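Local coordinates for protein putative sugar ABC transporter (Yersinia enterocolitica subsp. enterocolitica 8081, PDB 5ULB) that binds 5-Se-methyl-5-seleno-D-ribofuranose in its pocket and probably serves as the periplasmic methylthioribose-binding component of a sugar ABC transporter, at residues G266-N269 against L270-A274; A7-D11 against A12-H16. All coordinates share one frame; numbering follows the deposited sequence.

How the interactions relate
Along the chain, interaction 2 (residues 7-16) comes first, near the N-terminus, and interaction 1 (residues 266-274) follows late, in helix 262-278. Their centres lie about 17 Å apart, on the same side of the chain's centre, about 31 Å out for interaction 2 and about 15 Å for interaction 1. The two touch where Ile13 CD1 packs on Ala274 O at 4.1 Å, and Pro10 and Ile13 reach the same long helix further on, at Ala278 and Ile277. Helix 262-278 thus packs on strands 102-106 and 285-294 and, near its C-terminal end, meets the N-terminal segment, which also packs on helix 327-335.

Interaction 1: G266-N269 against L270-A274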
loop_
_atom_site.group_PDB
_atom_site.type_symbol
_atom_site.label_atom_id
_atom_site.label_comp_id
_atom_site.label_asym_id
_atom_site.label_seq_id
_atom_site.Cartn_x
_atom_site.Cartn_y
_atom_site.Cartn_z
ATOM N N GLY A 266 -4.214 2.537 6.401
ATOM C CA GLY A 266 -3.765 2.691 7.769
ATOM C C GLY A 266 -4.884 2.940 8.709
ATOM O O GLY A 266 -4.942 2.324 9.780
ATOM N N ALA A 267 -5.767 3.869 8.368
ATOM C CA ALA A 267 -6.888 4.181 9.255
ATOM C C ALA A 267 -7.754 2.938 9.507
ATOM O O ALA A 267 -8.195 2.770 10.650
ATOM C CB ALA A 267 -7.675 5.295 8.666
ATOM N N VAL A 268 -8.103 2.200 8.434
ATOM C CA VAL A 268 -8.976 1.066 8.653
ATOM C C VAL A 268 -8.329 0.040 9.534
ATOM O O VAL A 268 -9.049 -0.604 10.338
ATOM C CB VAL A 268 -9.455 0.576 7.285
ATOM C CG1 VAL A 268 -9.996 -0.829 7.361
ATOM C CG2 VAL A 268 -10.453 1.566 6.676
ATOM N N ASN A 269 -7.045 -0.249 9.330
ATOM C CA ASN A 269 -6.402 -1.180 10.285
ATOM C C ASN A 269 -6.476 -0.694 11.714
ATOM O O ASN A 269 -6.683 -1.532 12.602
ATOM C CB ASN A 269 -4.956 -1.473 9.799
ATOM C CG ASN A 269 -4.932 -2.549 8.712
ATOM O OD1 ASN A 269 -4.846 -3.751 9.077
ATOM N ND2 ASN A 269 -5.070 -2.213 7.429
ATOM N N LEU A 270 -6.348 0.577 11.954
ATOM C CA LEU A 270 -6.534 1.114 13.311
ATOM C C LEU A 270 -7.950 0.877 13.779
ATOM O O LEU A 270 -8.162 0.507 14.916
ATOM C CB LEU A 270 -6.053 2.596 13.340
ATOM C CG LEU A 270 -5.864 3.214 14.697
ATOM C CD1 LEU A 270 -7.159 3.604 15.376
ATOM C CD2 LEU A 270 -4.936 2.488 15.585
ATOM N N ARG A 271 -8.943 1.223 12.935
ATOM C CA ARG A 271 -10.352 1.016 13.306
ATOM C C ARG A 271 -10.587 -0.435 13.743
ATOM O O ARG A 271 -11.305 -0.725 14.712
ATOM C CB ARG A 271 -11.294 1.349 12.136
ATOM C CG ARG A 271 -11.286 2.769 11.724
ATOM C CD ARG A 271 -12.263 2.949 10.550
ATOM N NE ARG A 271 -12.108 4.254 9.931
ATOM C CZ ARG A 271 -12.714 4.630 8.807
ATOM N NH1 ARG A 271 -13.510 3.813 8.183
ATOM N NH2 ARG A 271 -12.535 5.822 8.327
ATOM N N LEU A 272 -10.036 -1.393 12.985
ATOM C CA LEU A 272 -10.167 -2.803 13.314
ATOM C C LEU A 272 -9.597 -3.163 14.686
ATOM O O LEU A 272 -10.219 -3.841 15.444
ATOM C CB LEU A 272 -9.575 -3.687 12.193
ATOM C CG LEU A 272 -10.407 -3.715 10.896
ATOM C CD1 LEU A 272 -9.532 -4.155 9.732
ATOM C CD2 LEU A 272 -11.552 -4.686 11.109
ATOM N N VAL A 273 -8.377 -2.645 14.947
ATOM C CA VAL A 273 -7.810 -2.872 16.289
ATOM C C VAL A 273 -8.597 -2.227 17.377
ATOM O O VAL A 273 -8.795 -2.814 18.440
ATOM C CB VAL A 273 -6.340 -2.449 16.272
ATOM C CG1 VAL A 273 -5.751 -2.461 17.659
ATOM C CG2 VAL A 273 -5.545 -3.351 15.415
ATOM N N ALA A 274 -9.121 -1.004 17.159
ATOM C CA ALA A 274 -9.975 -0.392 18.113
ATOM C C ALA A 274 -11.211 -1.231 18.469
ATOM O O ALA A 274 -11.561 -1.382 19.627
ATOM C CB ALA A 274 -10.385 0.973 17.638
#
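Gly266 O and Leu270 N begin a run of four consecutive i to i+4 backbone bonds, the signature of a regular alpha helix, with N-H...O angles of 160° to 165°; the shortest include Arg271 N to Ala267 O at 2.9 Å. This is the buried middle of helix 262-278 of a periplasmic binding protein fold. Val268 uses both branches: CG1, anti to the backbone N (chi1 162°), lies beside Leu272 CD1 at 4.1 Å, the two side chains pointing the same way, while CG2 covers one face of the Arg271 guanidinium, 4.1 Å from NH1. The arginine extends from CG to NE, its CG passing 3.3 Å from Ala267 O. Its charge is met by a salt bridge from NE to Glu44 of helix 32-48 and by NH1 bonds to the carbonyls of Ser320 and Asp322. Asn269 faces the sheet: OD1 bonds to Ser104 and ND2 to Thr120, on strands 102-106 and 118-122, and ND2 also to the carbonyl of Ile265 one turn back. Both ends of the amide are thus satisfied, the side chain lying about 9 Å from the bound 5-Se-methyl-5-seleno-beta-D-ribofuranose. One turn on, Val273 CG2 rests 3.5 Å from Asn269 O.

Interaction 2: A7-D11 against A12-H16; sequences APIPD and AIAKH
Asp11 and Lys15 reach across one turn of chain on the exposed side of this segment, their side chains crossing at a slant. The carboxylate leaves the backbone with CG anti to the backbone N, and OD2 receives Lys15 NZ at 2.9 Å through its syn lone pair, forming a hydrogen-bonded salt bridge. In the lysine, CG sits between the backbone N and the carbonyl carbon (chi1 86°), and a bend at chi3 turns the end of the chain toward the carboxylate. Its methylenes consequently run over acceptor atoms of the aspartate, with CG 3.3 Å from Asp11 O and CD 3.5 Å from Asp11 OD2.

Ile9 and Ile13 make the apolar counterpart, meeting at about a right angle. The closest approach is Ile9 CG2 to Ile13 CG2 at 3.8 Å; the same Ile9 methyl also approaches Ala14 CB at 4.2 Å. Beyond the two segments, Trp327 of helix 327-335 contacts both Pro10 and Ile13, while Ile9 packs on Thr330 and Lys334 of that helix.

Pro10 O accepts Ala14 N at 3.0 Å and takes a second, weak bond from Ile13 N. One residue on, Asp11 O accepts Lys15 N at 2.9 Å. Pro10 occupies the N-cap position, its carbonyl opening the first turn. The arrangement is that of a short surface helix, 11-14, entered through an N-cap proline, with an i to i+4 Asp-Lys salt bridge on its exposed side and an isoleucine before the cap packed back onto its first turn.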
loop_
_atom_site.group_PDB
_atom_site.type_symbol
_atom_site.label_atom_id
_atom_site.label_comp_id
_atom_site.label_asym_id
_atom_site.label_seq_id
_atom_site.Cartn_x
_atom_site.Cartn_y
_atom_site.Cartn_z
ATOM N N ALA A 7 -23.123 7.950 21.583
ATOM C CA ALA A 7 -22.841 6.565 21.766
ATOM C C ALA A 7 -21.816 6.369 22.863
ATOM O O ALA A 7 -20.744 6.913 22.743
ATOM C CB ALA A 7 -22.356 5.949 20.423
ATOM N N PRO A 8 -22.060 5.566 23.864
ATOM C CA PRO A 8 -21.127 5.420 24.955
ATOM C C PRO A 8 -19.858 4.739 24.526
ATOM O O PRO A 8 -19.824 3.823 23.660
ATOM C CB PRO A 8 -21.834 4.486 25.914
ATOM C CG PRO A 8 -23.236 4.688 25.645
ATOM C CD PRO A 8 -23.288 4.843 24.174
ATOM N N ILE A 9 -18.746 5.206 25.092
ATOM C CA ILE A 9 -17.446 4.537 24.911
ATOM C C ILE A 9 -17.497 3.127 25.495
ATOM O O ILE A 9 -17.871 3.027 26.664
ATOM C CB ILE A 9 -16.327 5.446 25.454
ATOM C CG1 ILE A 9 -16.275 6.771 24.660
ATOM C CG2 ILE A 9 -14.956 4.712 25.394
ATOM C CD1 ILE A 9 -15.542 7.854 25.401
ATOM N N PRO A 10 -17.091 2.090 24.726
ATOM C CA PRO A 10 -17.073 0.709 25.312
ATOM C C PRO A 10 -16.250 0.629 26.572
ATOM O O PRO A 10 -15.204 1.276 26.703
ATOM C CB PRO A 10 -16.392 -0.079 24.201
ATOM C CG PRO A 10 -16.813 0.644 23.016
ATOM C CD PRO A 10 -16.728 2.084 23.330
ATOM N N ASP A 11 -16.700 -0.179 27.501
ATOM C CA ASP A 11 -16.084 -0.296 28.771
ATOM C C ASP A 11 -14.597 -0.597 28.733
ATOM O O ASP A 11 -13.879 -0.057 29.578
ATOM C CB ASP A 11 -16.822 -1.389 29.542
ATOM C CG ASP A 11 -16.270 -1.638 30.925
ATOM O OD1 ASP A 11 -16.420 -0.694 31.758
ATOM O OD2 ASP A 11 -15.759 -2.781 31.146
ATOM N N ALA A 12 -14.140 -1.518 27.882
ATOM C CA ALA A 12 -12.751 -1.902 27.930
ATOM C C ALA A 12 -11.875 -0.699 27.587
ATOM O O ALA A 12 -10.751 -0.626 28.058
ATOM C CB ALA A 12 -12.450 -3.039 26.969
ATOM N N ILE A 13 -12.373 0.265 26.785
ATOM C CA ILE A 13 -11.600 1.504 26.505
ATOM C C ILE A 13 -11.782 2.496 27.646
ATOM O O ILE A 13 -10.779 3.029 28.166
ATOM C CB ILE A 13 -11.984 2.026 25.142
ATOM C CG1 ILE A 13 -11.409 1.021 24.059
ATOM C CG2 ILE A 13 -11.435 3.406 24.848
ATOM C CD1 ILE A 13 -11.860 1.346 22.674
ATOM N N ALA A 14 -13.019 2.660 28.142
ATOM C CA ALA A 14 -13.297 3.599 29.197
ATOM C C ALA A 14 -12.532 3.310 30.508
ATOM O O ALA A 14 -12.047 4.237 31.163
ATOM C CB ALA A 14 -14.800 3.666 29.430
ATOM N N LYS A 15 -12.334 2.037 30.829
ATOM C CA LYS A 15 -11.734 1.615 32.123
ATOM C C LYS A 15 -10.216 1.444 32.023
ATOM O O LYS A 15 -9.540 1.211 33.017
ATOM C CB LYS A 15 -12.365 0.265 32.520
ATOM C CG LYS A 15 -11.670 -0.993 31.911
ATOM C CD LYS A 15 -12.428 -2.360 31.949
ATOM C CE LYS A 15 -12.838 -2.858 33.332
ATOM N NZ LYS A 15 -13.974 -3.847 33.212
ATOM N N HIS A 16 -9.650 1.587 30.846
ATOM C CA HIS A 16 -8.217 1.361 30.666
ATOM C C HIS A 16 -7.344 2.302 31.477
ATOM O O HIS A 16 -7.677 3.476 31.541
ATOM C CB HIS A 16 -7.910 1.473 29.174
ATOM C CG HIS A 16 -6.565 0.964 28.804
ATOM N ND1 HIS A 16 -5.463 1.777 28.730
ATOM C CD2 HIS A 16 -6.119 -0.278 28.544
ATOM C CE1 HIS A 16 -4.392 1.065 28.380
ATOM N NE2 HIS A 16 -4.768 -0.195 28.253
#